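Local coordinates for chitin-binding type-4 domain-containing protein (Photorhabdus laumondii subsp. laumondii, PDB 6T5Z) that is a copper-dependent lytic polysaccharide monooxygenase of family AA10 that probably cleaves chitin oxidatively, at residues A[23-28]-A[68-73]; A[80-85]-A[165-170]. All blocks are in the same frame, centred on the assembly; numbering follows the deposited sequence.

Interaction 1: A[23-28]-A[68-73]; sequences MDCGLV and DRWKKI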
loop_
_atom_site.group_PDB
_atom_site.type_symbol
_atom_site.label_atom_id
_atom_site.label_comp_id
_atom_site.label_asym_id
_atom_site.label_seq_id
_atom_site.Cartn_x
_atom_site.Cartn_y
_atom_site.Cartn_z
ATOM N N MET A 23 12.711 10.333 -2.652
ATOM C CA MET A 23 13.724 10.327 -3.691
ATOM C C MET A 23 14.509 9.029 -3.645
ATOM O O MET A 23 14.396 8.241 -2.706
ATOM C CB MET A 23 14.667 11.517 -3.541
ATOM C CG MET A 23 14.008 12.825 -3.876
ATOM S SD MET A 23 15.249 14.105 -3.889
ATOM C CE MET A 23 16.459 13.411 -5.018
ATOM N N ASP A 24 15.332 8.841 -4.675
ATOM C CA ASP A 24 16.169 7.649 -4.826
ATOM C C ASP A 24 15.336 6.368 -4.869
ATOM O O ASP A 24 15.687 5.355 -4.259
ATOM C CB ASP A 24 17.233 7.581 -3.728
ATOM C CG ASP A 24 18.472 6.813 -4.164
ATOM O OD1 ASP A 24 18.613 6.543 -5.376
ATOM O OD2 ASP A 24 19.310 6.485 -3.292
ATOM N N CYS A 25 14.255 6.410 -5.652
ATOM C CA CYS A 25 13.299 5.315 -5.761
ATOM C C CYS A 25 13.503 4.453 -7.000
ATOM O O CYS A 25 12.740 3.500 -7.204
ATOM C CB CYS A 25 11.877 5.873 -5.786
ATOM S SG CYS A 25 11.403 6.864 -4.363
ATOM N N GLY A 26 14.480 4.774 -7.844
ATOM C CA GLY A 26 14.656 4.009 -9.064
ATOM C C GLY A 26 13.468 4.163 -9.999
ATOM O O GLY A 26 12.787 5.192 -10.028
ATOM N N LEU A 27 13.193 3.090 -10.746
ATOM C CA LEU A 27 12.151 3.135 -11.769
ATOM C C LEU A 27 10.762 3.390 -11.190
ATOM O O LEU A 27 9.896 3.877 -11.923
ATOM C CB LEU A 27 12.139 1.826 -12.564
ATOM C CG LEU A 27 11.264 1.822 -13.811
ATOM C CD1 LEU A 27 11.767 2.825 -14.844
ATOM C CD2 LEU A 27 11.214 0.419 -14.402
ATOM N N VAL A 28 10.542 3.089 -9.901
ATOM C CA VAL A 28 9.247 3.335 -9.248
ATOM C C VAL A 28 8.727 4.724 -9.587
ATOM O O VAL A 28 7.534 4.919 -9.870
ATOM C CB VAL A 28 9.381 3.168 -7.721
ATOM C CG1 VAL A 28 8.156 3.700 -7.021
ATOM C CG2 VAL A 28 9.598 1.736 -7.351
ATOM N N ASP A 68 13.932 6.843 9.244
ATOM C CA ASP A 68 14.292 8.074 8.552
ATOM C C ASP A 68 13.991 8.053 7.060
ATOM O O ASP A 68 13.996 9.120 6.434
ATOM C CB ASP A 68 15.796 8.380 8.753
ATOM C CG ASP A 68 16.682 7.127 8.642
ATOM O OD1 ASP A 68 16.982 6.512 9.693
ATOM O OD2 ASP A 68 17.080 6.758 7.515
ATOM N N ARG A 69 13.704 6.882 6.481
ATOM C CA ARG A 69 13.799 6.739 5.027
ATOM C C ARG A 69 12.664 7.442 4.294
ATOM O O ARG A 69 12.886 8.072 3.252
ATOM C CB ARG A 69 13.830 5.258 4.653
ATOM C CG ARG A 69 13.849 5.016 3.148
ATOM C CD ARG A 69 15.219 5.342 2.574
ATOM N NE ARG A 69 15.265 5.215 1.120
ATOM C CZ ARG A 69 14.874 6.161 0.270
ATOM N NH1 ARG A 69 14.372 7.307 0.720
ATOM N NH2 ARG A 69 14.987 5.963 -1.038
ATOM N N TRP A 70 11.430 7.279 4.770
ATOM C CA TRP A 70 10.261 7.578 3.964
ATOM C C TRP A 70 9.500 8.781 4.497
ATOM O O TRP A 70 9.385 8.975 5.709
ATOM C CB TRP A 70 9.327 6.365 3.904
ATOM C CG TRP A 70 10.010 5.141 3.347
ATOM C CD1 TRP A 70 10.255 3.967 4.004
ATOM C CD2 TRP A 70 10.567 4.990 2.035
ATOM N NE1 TRP A 70 10.911 3.089 3.178
ATOM C CE2 TRP A 70 11.107 3.689 1.959
ATOM C CE3 TRP A 70 10.641 5.821 0.907
ATOM C CZ2 TRP A 70 11.723 3.202 0.801
ATOM C CZ3 TRP A 70 11.250 5.333 -0.243
ATOM C CH2 TRP A 70 11.795 4.044 -0.278
ATOM N N LYS A 71 8.975 9.578 3.570
ATOM C CA LYS A 71 8.093 10.673 3.935
ATOM C C LYS A 71 6.768 10.097 4.419
ATOM O O LYS A 71 6.196 9.219 3.772
ATOM C CB LYS A 71 7.877 11.580 2.731
ATOM C CG LYS A 71 6.755 12.583 2.896
ATOM C CD LYS A 71 7.169 13.734 3.786
ATOM C CE LYS A 71 6.073 14.805 3.823
ATOM N NZ LYS A 71 4.771 14.272 4.333
ATOM N N LYS A 72 6.292 10.579 5.562
ATOM C CA LYS A 72 5.112 10.031 6.210
ATOM C C LYS A 72 3.935 10.991 6.066
ATOM O O LYS A 72 4.062 12.189 6.331
ATOM C CB LYS A 72 5.401 9.746 7.685
ATOM C CG LYS A 72 6.570 8.777 7.872
ATOM C CD LYS A 72 7.173 8.768 9.262
ATOM C CE LYS A 72 8.428 7.900 9.284
ATOM N NZ LYS A 72 9.567 8.572 8.560
ATOM N N ILE A 73 2.786 10.462 5.673
ATOM C CA ILE A 73 1.571 11.273 5.603
ATOM C C ILE A 73 1.006 11.390 7.013
ATOM O O ILE A 73 0.767 10.360 7.663
ATOM C CB ILE A 73 0.520 10.649 4.662
ATOM C CG1 ILE A 73 1.121 10.318 3.287
ATOM C CG2 ILE A 73 -0.677 11.570 4.532
ATOM C CD1 ILE A 73 1.661 11.535 2.525
#

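Interaction 2: A[80-85]-A[165-170]; sequences IEFQWE and QVIDTT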
loop_
_atom_site.group_PDB
_atom_site.type_symbol
_atom_site.label_atom_id
_atom_site.label_comp_id
_atom_site.label_asym_id
_atom_site.label_seq_id
_atom_site.Cartn_x
_atom_site.Cartn_y
_atom_site.Cartn_z
ATOM N N ILE A 80 -10.758 6.790 7.794
ATOM C CA ILE A 80 -9.754 7.104 6.777
ATOM C C ILE A 80 -10.302 6.645 5.431
ATOM O O ILE A 80 -10.986 5.621 5.342
ATOM C CB ILE A 80 -8.400 6.437 7.107
ATOM C CG1 ILE A 80 -7.336 6.751 6.058
ATOM C CG2 ILE A 80 -8.556 4.925 7.248
ATOM C CD1 ILE A 80 -5.912 6.401 6.532
ATOM N N GLU A 81 -10.012 7.413 4.386
ATOM C CA GLU A 81 -10.403 7.091 3.023
ATOM C C GLU A 81 -9.155 6.915 2.175
ATOM O O GLU A 81 -8.232 7.737 2.246
ATOM C CB GLU A 81 -11.273 8.200 2.404
ATOM C CG GLU A 81 -12.628 8.393 3.057
ATOM C CD GLU A 81 -13.515 9.319 2.255
ATOM O OE1 GLU A 81 -13.025 9.915 1.268
ATOM O OE2 GLU A 81 -14.704 9.451 2.605
ATOM N N PHE A 82 -9.142 5.871 1.353
ATOM C CA PHE A 82 -8.072 5.615 0.400
ATOM C C PHE A 82 -8.585 5.848 -1.013
ATOM O O PHE A 82 -9.643 5.333 -1.387
ATOM C CB PHE A 82 -7.549 4.183 0.540
ATOM C CG PHE A 82 -7.031 3.868 1.908
ATOM C CD1 PHE A 82 -7.856 3.285 2.853
ATOM C CD2 PHE A 82 -5.727 4.179 2.264
ATOM C CE1 PHE A 82 -7.395 2.994 4.108
ATOM C CE2 PHE A 82 -5.254 3.890 3.537
ATOM C CZ PHE A 82 -6.093 3.284 4.460
ATOM N N GLN A 83 -7.831 6.602 -1.802
ATOM C CA GLN A 83 -8.188 6.897 -3.187
ATOM C C GLN A 83 -7.171 6.258 -4.121
ATOM O O GLN A 83 -5.970 6.546 -4.021
ATOM C CB GLN A 83 -8.253 8.402 -3.443
ATOM C CG GLN A 83 -8.677 8.771 -4.856
ATOM C CD GLN A 83 -8.801 10.274 -5.035
ATOM O OE1 GLN A 83 -9.907 10.823 -5.045
ATOM N NE2 GLN A 83 -7.656 10.954 -5.157
ATOM N N TRP A 84 -7.661 5.426 -5.038
ATOM C CA TRP A 84 -6.862 4.843 -6.108
ATOM C C TRP A 84 -7.103 5.586 -7.414
ATOM O O TRP A 84 -8.250 5.882 -7.762
ATOM C CB TRP A 84 -7.208 3.369 -6.329
ATOM C CG TRP A 84 -6.725 2.383 -5.292
ATOM C CD1 TRP A 84 -7.253 2.155 -4.053
ATOM C CD2 TRP A 84 -5.644 1.453 -5.443
ATOM N NE1 TRP A 84 -6.562 1.150 -3.419
ATOM C CE2 TRP A 84 -5.573 0.699 -4.256
ATOM C CE3 TRP A 84 -4.729 1.184 -6.474
ATOM C CZ2 TRP A 84 -4.608 -0.287 -4.056
ATOM C CZ3 TRP A 84 -3.778 0.193 -6.276
ATOM C CH2 TRP A 84 -3.727 -0.527 -5.080
ATOM N N GLU A 85 -6.012 5.847 -8.150
ATOM C CA GLU A 85 -6.052 6.275 -9.545
ATOM C C GLU A 85 -5.852 5.024 -10.395
ATOM O O GLU A 85 -4.797 4.379 -10.335
ATOM C CB GLU A 85 -4.975 7.327 -9.836
ATOM C CG GLU A 85 -5.041 8.552 -8.943
ATOM C CD GLU A 85 -6.147 9.531 -9.329
ATOM O OE1 GLU A 85 -6.847 9.289 -10.328
ATOM O OE2 GLU A 85 -6.312 10.563 -8.637
ATOM N N GLN A 165 0.404 -1.542 -2.678
ATOM C CA GLN A 165 0.729 -0.140 -2.398
ATOM C C GLN A 165 0.941 0.080 -0.902
ATOM O O GLN A 165 -0.033 0.244 -0.164
ATOM C CB GLN A 165 -0.379 0.773 -2.922
ATOM C CG GLN A 165 -0.440 0.845 -4.453
ATOM C CD GLN A 165 0.467 1.929 -5.026
ATOM O OE1 GLN A 165 0.316 3.107 -4.710
ATOM N NE2 GLN A 165 1.396 1.533 -5.886
ATOM N N VAL A 166 2.221 0.143 -0.455
ATOM C CA VAL A 166 2.507 0.539 0.924
ATOM C C VAL A 166 2.425 2.058 1.047
ATOM O O VAL A 166 2.747 2.809 0.111
ATOM C CB VAL A 166 3.879 0.000 1.394
ATOM C CG1 VAL A 166 3.909 -1.529 1.362
ATOM C CG2 VAL A 166 5.029 0.565 0.544
ATOM N N ILE A 167 1.957 2.506 2.216
ATOM C CA ILE A 167 1.754 3.914 2.557
ATOM C C ILE A 167 2.420 4.169 3.904
ATOM O O ILE A 167 2.157 3.453 4.878
ATOM C CB ILE A 167 0.252 4.277 2.636
ATOM C CG1 ILE A 167 -0.491 3.831 1.379
ATOM C CG2 ILE A 167 0.061 5.784 2.842
ATOM C CD1 ILE A 167 -2.026 3.890 1.502
ATOM N N ASP A 168 3.260 5.197 3.976
ATOM C CA ASP A 168 3.894 5.579 5.230
ATOM C C ASP A 168 3.065 6.651 5.917
ATOM O O ASP A 168 2.704 7.656 5.296
ATOM C CB ASP A 168 5.310 6.097 4.982
ATOM C CG ASP A 168 6.190 5.050 4.358
ATOM O OD1 ASP A 168 6.383 5.094 3.124
ATOM O OD2 ASP A 168 6.666 4.173 5.109
ATOM N N THR A 169 2.754 6.433 7.193
ATOM C CA THR A 169 1.866 7.333 7.916
ATOM C C THR A 169 2.432 7.631 9.293
ATOM O O THR A 169 3.103 6.793 9.900
ATOM C CB THR A 169 0.439 6.744 8.087
ATOM O OG1 THR A 169 0.492 5.583 8.927
ATOM C CG2 THR A 169 -0.154 6.345 6.744
ATOM N N THR A 170 2.144 8.840 9.775
ATOM C CA THR A 170 2.323 9.218 11.174
ATOM C C THR A 170 0.923 9.408 11.753
ATOM O O THR A 170 0.218 10.349 11.378
ATOM C CB THR A 170 3.153 10.492 11.324
ATOM O OG1 THR A 170 4.495 10.241 10.906
ATOM C CG2 THR A 170 3.185 10.930 12.782
#

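Interaction 1: A[23-28]-A[68-73]
The flat guanidinium of R69 receives M23 O at its edge, while W70 CZ3 of the neighbouring indole lies over the centre of one face, 3.7 Å above the plane. The indole in turn carries R69 CG over the centre of one of its own faces, and C25 SG stands at its edge, 4.4 Å from W70 CZ3. R69 NH2 donates to M23 O at 2.9 Å with an N-H...O angle of 168°. The oxygen lies in the guanidinium plane and the nitrogen lies in the plane of the carbonyl, so the bond is straight and coplanar from both ends. R69 reaches this position because CG stands anti to the backbone N (chi1 177°) and the chain then bends at chi2 (74°), which keeps CG over the indole and turns the guanidinium back so that one face meets CZ3. Both segments belong to the long, largely irregular connections that surround strand 36-38, in the loop-rich region between strands 2-6 and 73-76, probably the L2 region of AA10 enzymes. C25 is tied to C14 of helix 10-14 by a disulfide, which joins segment 23-28 to that short helix. D24 OD2 lies 4.9 Å from R69 NH2, too far for a salt bridge, though its charge may still favour the arginine electrostatically. The bond from W70 NE1 to A64 O restrains the turn of the buried indole, and R10 makes a cation-pi contact with it.

Interaction 2: A[80-85]-A[165-170]
This is a buried, mainly apolar contact between two strands of different sheets, in the core of the beta-sandwich on which AA10 enzymes are built. F82 meets I167 and W84 meets Q165, with no hydrogen bond between the two segments. Nearest CA atoms, those of W84 and Q165, are 9.8 Å apart, a spacing that side chains fill. I167 CD1 reaches two neighbouring ring atoms of F82 almost equally, CD2 and CE2 both at 3.8 Å. Its CG1 is anti to the carbonyl carbon (chi1 -51°) and CD1 extends onward (chi2 168°), which carries the methyl to the ring. On one face of that ring I80 CG1 packs 4.0 Å above the plane, toward the rim. Two residues further along the strand, W84 CH2 comes to 3.6 Å from Q165 CG; the indole and amide planes are 53° apart. The methylene part of Q165 does the touching, whereas its OE1 is bonded to S9 OG and I4 N, and W84 NE1 to Y97 OH. The side chain of W84 is about 8 Å from that of the copper ligand H1. Strand 79-86 runs between strands 2-6 and 133-139, and I150 of strand 148-156, beside strand 161-172, also packs on F82.

How the interactions relate
Interaction 2 belongs to the core, joining the two sheets of the sandwich through buried side chains, whereas interaction 1 lies farther out, where partly exposed loops meet. Their chemistry follows their place: ring, aliphatic and methylene packing inside, and an arginine-to-carbonyl hydrogen bond at the partly exposed edge, backed by a contact of the buried C25 and W70. The two are in series along the chain, their centres 14 Å apart, yet they touch directly. Segment 68-73 ends on strand 73-76, which lies parallel to strand 161-172, and probable hydrogen bonds join I73 N to D168 O (2.8 Å) and I73 O to T170 N (2.9 Å). The same two residues receive the side chains of W70 and K72.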